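Local coordinates for heavy metal cation tricomponent efflux pump ZneA(CzcA-like) (Cupriavidus metallidurans, PDB 4K0J), which probably expels zinc ions in exchange for protons, as the inner-membrane pump of a tripartite heavy-metal efflux system of the resistance-nodulation-cell division superfamily, at residues Val535-Pro548 with Leu896-Asn910. Sequence-based numbering, arbitrary orientation.
Sequences VMILGATIGRDFLP and LGGLVALHLRGMTLN
I542 lays the end of its side chain over one face of the H903 ring, a CH-pi contact with CD1 3.8 Å from the ring centroid and 29° off the ring normal. With CG1 anti to the backbone N (chi1 -170°), the longer branch of I542 extends toward 896-910, where CD1 also packs on L902 CB; its shorter branch, CG2, faces L909 CD2 at 4.3 Å. A branched aliphatic chain suits this place because its two arms touch different parts of the other segment. The imidazole of H903 is steadied from its own helix: ND1 donates to L899 O over 2.6 Å, the acceptor lying 18° out of the ring plane. L538 O, which already accepts from T541 OG1, approaches the ring obliquely and lies 3.3 Å from H903 CE1, while T541 OG1 itself stands near the ring edge. L538 meanwhile sends CD2 against V900 CG1 at 3.6 Å. Here two predicted transmembrane helices of the RND permease fold, 521-536 and 891-905, run out of helical form, and the chain following each continues the contact. G906, whose positive phi suits a residue without a side chain, turns the second chain, with its N and M907 N reaching L902 O from opposite faces of the carbonyl plane. Beyond this turn G543 O comes within 2.9 Å of L909 N, and the side chains of D545 and T908 cross at about a right angle, the D545 carboxylate beside OG1 and CG2 of T908. N910 holds the N-cap position of helix 911-939, a role suited to its short polar side chain; P548 CD rests 3.7 Å from N910 CG, and N910 ND2 makes a weak bond to T908 OG1. F546 points away from 896-910 and packs on helix 848-873.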
loop_
_atom_site.group_PDB
_atom_site.type_symbol
_atom_site.label_atom_id
_atom_site.label_comp_id
_atom_site.label_asym_id
_atom_site.label_seq_id
_atom_site.Cartn_x
_atom_site.Cartn_y
_atom_site.Cartn_z
ATOM N N VAL C 535 34.140 16.883 -38.228
ATOM C CA VAL C 535 33.263 15.888 -37.626
ATOM C C VAL C 535 31.968 16.551 -37.166
ATOM O O VAL C 535 30.946 15.888 -36.998
ATOM C CB VAL C 535 33.936 15.157 -36.444
ATOM C CG1 VAL C 535 35.273 14.590 -36.873
ATOM C CG2 VAL C 535 34.110 16.090 -35.255
ATOM N N MET C 536 32.018 17.867 -36.975
ATOM C CA MET C 536 30.827 18.630 -36.624
ATOM C C MET C 536 29.866 18.664 -37.811
ATOM O O MET C 536 28.660 18.840 -37.641
ATOM C CB MET C 536 31.209 20.048 -36.196
ATOM C CG MET C 536 30.115 20.815 -35.476
ATOM S SD MET C 536 30.695 22.417 -34.881
ATOM C CE MET C 536 32.020 21.915 -33.784
ATOM N N ILE C 537 30.409 18.495 -39.014
ATOM C CA ILE C 537 29.595 18.409 -40.223
ATOM C C ILE C 537 29.729 17.017 -40.848
ATOM O O ILE C 537 30.008 16.862 -42.038
ATOM C CB ILE C 537 29.953 19.516 -41.238
ATOM C CG1 ILE C 537 30.136 20.849 -40.516
ATOM C CG2 ILE C 537 28.858 19.665 -42.290
ATOM C CD1 ILE C 537 28.865 21.361 -39.858
ATOM N N LEU C 538 29.545 16.006 -40.009
ATOM C CA LEU C 538 29.484 14.621 -40.449
ATOM C C LEU C 538 28.411 13.948 -39.607
ATOM O O LEU C 538 27.699 13.055 -40.073
ATOM C CB LEU C 538 30.833 13.931 -40.260
ATOM C CG LEU C 538 30.993 12.550 -40.901
ATOM C CD1 LEU C 538 30.773 12.622 -42.405
ATOM C CD2 LEU C 538 32.364 11.975 -40.589
ATOM N N GLY C 539 28.298 14.404 -38.362
ATOM C CA GLY C 539 27.215 14.004 -37.487
ATOM C C GLY C 539 26.036 14.943 -37.655
ATOM O O GLY C 539 25.011 14.808 -36.987
ATOM N N ALA C 540 26.193 15.909 -38.553
ATOM C CA ALA C 540 25.116 16.832 -38.885
ATOM C C ALA C 540 24.311 16.269 -40.046
ATOM O O ALA C 540 23.203 16.725 -40.329
ATOM C CB ALA C 540 25.680 18.194 -39.244
ATOM N N THR C 541 24.880 15.270 -40.711
ATOM C CA THR C 541 24.239 14.637 -41.853
ATOM C C THR C 541 23.733 13.243 -41.499
ATOM O O THR C 541 22.987 12.634 -42.265
ATOM C CB THR C 541 25.205 14.530 -43.044
ATOM O OG1 THR C 541 26.351 13.759 -42.661
ATOM C CG2 THR C 541 25.654 15.914 -43.490
ATOM N N ILE C 542 24.143 12.745 -40.335
ATOM C CA ILE C 542 23.733 11.420 -39.880
ATOM C C ILE C 542 22.224 11.358 -39.631
ATOM O O ILE C 542 21.614 12.334 -39.189
ATOM C CB ILE C 542 24.508 10.982 -38.605
ATOM C CG1 ILE C 542 24.254 9.506 -38.286
ATOM C CG2 ILE C 542 24.135 11.846 -37.412
ATOM C CD1 ILE C 542 24.666 8.561 -39.389
ATOM N N GLY C 543 21.625 10.214 -39.946
ATOM C CA GLY C 543 20.217 9.996 -39.674
ATOM C C GLY C 543 19.989 9.758 -38.194
ATOM O O GLY C 543 20.892 9.316 -37.487
ATOM N N ARG C 544 18.783 10.052 -37.722
ATOM C CA ARG C 544 18.461 9.889 -36.309
ATOM C C ARG C 544 17.216 9.029 -36.108
ATOM O O ARG C 544 16.186 9.256 -36.741
ATOM C CB ARG C 544 18.275 11.255 -35.645
ATOM C CG ARG C 544 19.544 12.095 -35.576
ATOM C CD ARG C 544 19.242 13.523 -35.149
ATOM N NE ARG C 544 18.351 13.570 -33.992
ATOM C CZ ARG C 544 17.798 14.683 -33.516
ATOM N NH1 ARG C 544 18.044 15.851 -34.097
ATOM N NH2 ARG C 544 16.998 14.628 -32.460
ATOM N N ASP C 545 17.321 8.039 -35.226
ATOM C CA ASP C 545 16.190 7.178 -34.884
ATOM C C ASP C 545 15.842 7.321 -33.407
ATOM O O ASP C 545 15.943 8.408 -32.836
ATOM C CB ASP C 545 16.512 5.712 -35.195
ATOM C CG ASP C 545 16.567 5.425 -36.684
ATOM O OD1 ASP C 545 16.534 4.234 -37.062
ATOM O OD2 ASP C 545 16.636 6.388 -37.476
ATOM N N PHE C 546 15.422 6.216 -32.798
ATOM C CA PHE C 546 15.233 6.157 -31.353
ATOM C C PHE C 546 15.769 4.840 -30.809
ATOM O O PHE C 546 16.284 4.779 -29.694
ATOM C CB PHE C 546 13.764 6.323 -30.973
ATOM C CG PHE C 546 13.497 6.098 -29.515
ATOM C CD1 PHE C 546 12.949 4.908 -29.073
ATOM C CD2 PHE C 546 13.813 7.068 -28.583
ATOM C CE1 PHE C 546 12.710 4.692 -27.733
ATOM C CE2 PHE C 546 13.572 6.860 -27.239
ATOM C CZ PHE C 546 13.019 5.669 -26.815
ATOM N N LEU C 547 15.628 3.787 -31.606
ATOM C CA LEU C 547 16.254 2.502 -31.324
ATOM C C LEU C 547 16.218 1.640 -32.581
ATOM O O LEU C 547 15.325 1.794 -33.411
ATOM C CB LEU C 547 15.581 1.793 -30.137
ATOM C CG LEU C 547 14.052 1.721 -30.019
ATOM C CD1 LEU C 547 13.404 0.777 -31.039
ATOM C CD2 LEU C 547 13.659 1.321 -28.603
ATOM N N PRO C 548 17.203 0.741 -32.734
ATOM C CA PRO C 548 17.207 -0.199 -33.861
ATOM C C PRO C 548 16.017 -1.155 -33.818
ATOM O O PRO C 548 15.289 -1.190 -32.823
ATOM C CB PRO C 548 18.527 -0.965 -33.684
ATOM C CG PRO C 548 18.948 -0.714 -32.276
ATOM C CD PRO C 548 18.432 0.642 -31.930
ATOM N N LEU C 896 34.962 11.318 -34.041
ATOM C CA LEU C 896 35.249 11.080 -35.455
ATOM C C LEU C 896 34.939 9.642 -35.855
ATOM O O LEU C 896 34.084 9.398 -36.706
ATOM C CB LEU C 896 36.713 11.404 -35.776
ATOM C CG LEU C 896 37.282 10.927 -37.121
ATOM C CD1 LEU C 896 36.626 11.630 -38.303
ATOM C CD2 LEU C 896 38.797 11.100 -37.165
ATOM N N GLY C 897 35.628 8.694 -35.227
ATOM C CA GLY C 897 35.430 7.290 -35.527
ATOM C C GLY C 897 34.028 6.810 -35.206
ATOM O O GLY C 897 33.464 5.984 -35.921
ATOM N N GLY C 898 33.462 7.347 -34.130
ATOM C CA GLY C 898 32.135 6.963 -33.689
ATOM C C GLY C 898 31.063 7.343 -34.687
ATOM O O GLY C 898 29.954 6.811 -34.652
ATOM N N LEU C 899 31.397 8.264 -35.585
ATOM C CA LEU C 899 30.448 8.720 -36.593
ATOM C C LEU C 899 30.782 8.205 -37.992
ATOM O O LEU C 899 29.883 8.027 -38.816
ATOM C CB LEU C 899 30.336 10.247 -36.583
ATOM C CG LEU C 899 29.738 10.852 -35.307
ATOM C CD1 LEU C 899 29.716 12.368 -35.381
ATOM C CD2 LEU C 899 28.339 10.314 -35.061
ATOM N N VAL C 900 32.062 7.959 -38.265
ATOM C CA VAL C 900 32.447 7.399 -39.559
ATOM C C VAL C 900 32.098 5.918 -39.627
ATOM O O VAL C 900 31.925 5.360 -40.709
ATOM C CB VAL C 900 33.948 7.582 -39.872
ATOM C CG1 VAL C 900 34.329 9.050 -39.826
ATOM C CG2 VAL C 900 34.805 6.764 -38.922
ATOM N N ALA C 901 31.994 5.288 -38.461
ATOM C CA ALA C 901 31.661 3.874 -38.389
ATOM C C ALA C 901 30.159 3.668 -38.551
ATOM O O ALA C 901 29.717 2.627 -39.036
ATOM C CB ALA C 901 32.150 3.277 -37.081
ATOM N N LEU C 902 29.379 4.665 -38.144
ATOM C CA LEU C 902 27.933 4.614 -38.326
ATOM C C LEU C 902 27.590 4.664 -39.812
ATOM O O LEU C 902 26.755 3.896 -40.287
ATOM C CB LEU C 902 27.242 5.753 -37.569
ATOM C CG LEU C 902 27.273 5.673 -36.039
ATOM C CD1 LEU C 902 26.593 6.880 -35.412
ATOM C CD2 LEU C 902 26.632 4.382 -35.546
ATOM N N HIS C 903 28.249 5.559 -40.542
ATOM C CA HIS C 903 28.068 5.648 -41.988
ATOM C C HIS C 903 28.626 4.410 -42.692
ATOM O O HIS C 903 28.184 4.061 -43.785
ATOM C CB HIS C 903 28.750 6.901 -42.549
ATOM C CG HIS C 903 28.149 8.188 -42.074
ATOM N ND1 HIS C 903 28.209 8.598 -40.760
ATOM C CD2 HIS C 903 27.487 9.162 -42.741
ATOM C CE1 HIS C 903 27.607 9.768 -40.637
ATOM N NE2 HIS C 903 27.159 10.132 -41.825
ATOM N N LEU C 904 29.598 3.755 -42.062
ATOM C CA LEU C 904 30.269 2.599 -42.658
ATOM C C LEU C 904 29.323 1.431 -42.931
ATOM O O LEU C 904 29.158 1.013 -44.077
ATOM C CB LEU C 904 31.430 2.134 -41.772
ATOM C CG LEU C 904 32.198 0.893 -42.239
ATOM C CD1 LEU C 904 32.914 1.160 -43.555
ATOM C CD2 LEU C 904 33.182 0.430 -41.174
ATOM N N ARG C 905 28.709 0.905 -41.875
ATOM C CA ARG C 905 27.829 -0.254 -42.004
ATOM C C ARG C 905 26.419 0.128 -42.446
ATOM O O ARG C 905 25.657 -0.721 -42.912
ATOM C CB ARG C 905 27.782 -1.050 -40.695
ATOM C CG ARG C 905 29.082 -1.758 -40.358
ATOM C CD ARG C 905 28.861 -2.891 -39.369
ATOM N NE ARG C 905 28.573 -2.414 -38.021
ATOM C CZ ARG C 905 28.403 -3.212 -36.969
ATOM N NH1 ARG C 905 28.490 -4.527 -37.112
ATOM N NH2 ARG C 905 28.147 -2.698 -35.774
ATOM N N GLY C 906 26.079 1.405 -42.304
ATOM C CA GLY C 906 24.754 1.885 -42.655
ATOM C C GLY C 906 23.823 1.891 -41.458
ATOM O O GLY C 906 22.955 1.027 -41.324
ATOM N N MET C 907 24.009 2.872 -40.579
ATOM C CA MET C 907 23.225 2.969 -39.353
ATOM C C MET C 907 22.742 4.392 -39.106
ATOM O O MET C 907 22.933 5.279 -39.938
ATOM C CB MET C 907 24.050 2.494 -38.153
ATOM C CG MET C 907 24.459 1.031 -38.209
ATOM S SD MET C 907 25.568 0.565 -36.863
ATOM C CE MET C 907 24.591 1.046 -35.442
ATOM N N THR C 908 22.118 4.601 -37.952
ATOM C CA THR C 908 21.622 5.915 -37.564
ATOM C C THR C 908 22.204 6.339 -36.220
ATOM O O THR C 908 23.248 5.841 -35.805
ATOM C CB THR C 908 20.091 5.923 -37.472
ATOM O OG1 THR C 908 19.667 4.966 -36.492
ATOM C CG2 THR C 908 19.480 5.567 -38.815
ATOM N N LEU C 909 21.521 7.257 -35.541
ATOM C CA LEU C 909 21.978 7.745 -34.242
ATOM C C LEU C 909 20.917 7.541 -33.166
ATOM O O LEU C 909 20.182 8.467 -32.819
ATOM C CB LEU C 909 22.351 9.224 -34.325
ATOM C CG LEU C 909 23.158 9.739 -33.137
ATOM C CD1 LEU C 909 24.475 8.992 -33.070
ATOM C CD2 LEU C 909 23.392 11.233 -33.247
ATOM N N ASN C 910 20.848 6.324 -32.639
ATOM C CA ASN C 910 19.843 5.964 -31.644
ATOM C C ASN C 910 20.348 6.157 -30.222
ATOM O O ASN C 910 21.533 6.411 -30.011
ATOM C CB ASN C 910 19.413 4.517 -31.853
ATOM C CG ASN C 910 20.544 3.648 -32.366
ATOM O OD1 ASN C 910 21.336 3.118 -31.588
ATOM N ND2 ASN C 910 20.632 3.510 -33.683
#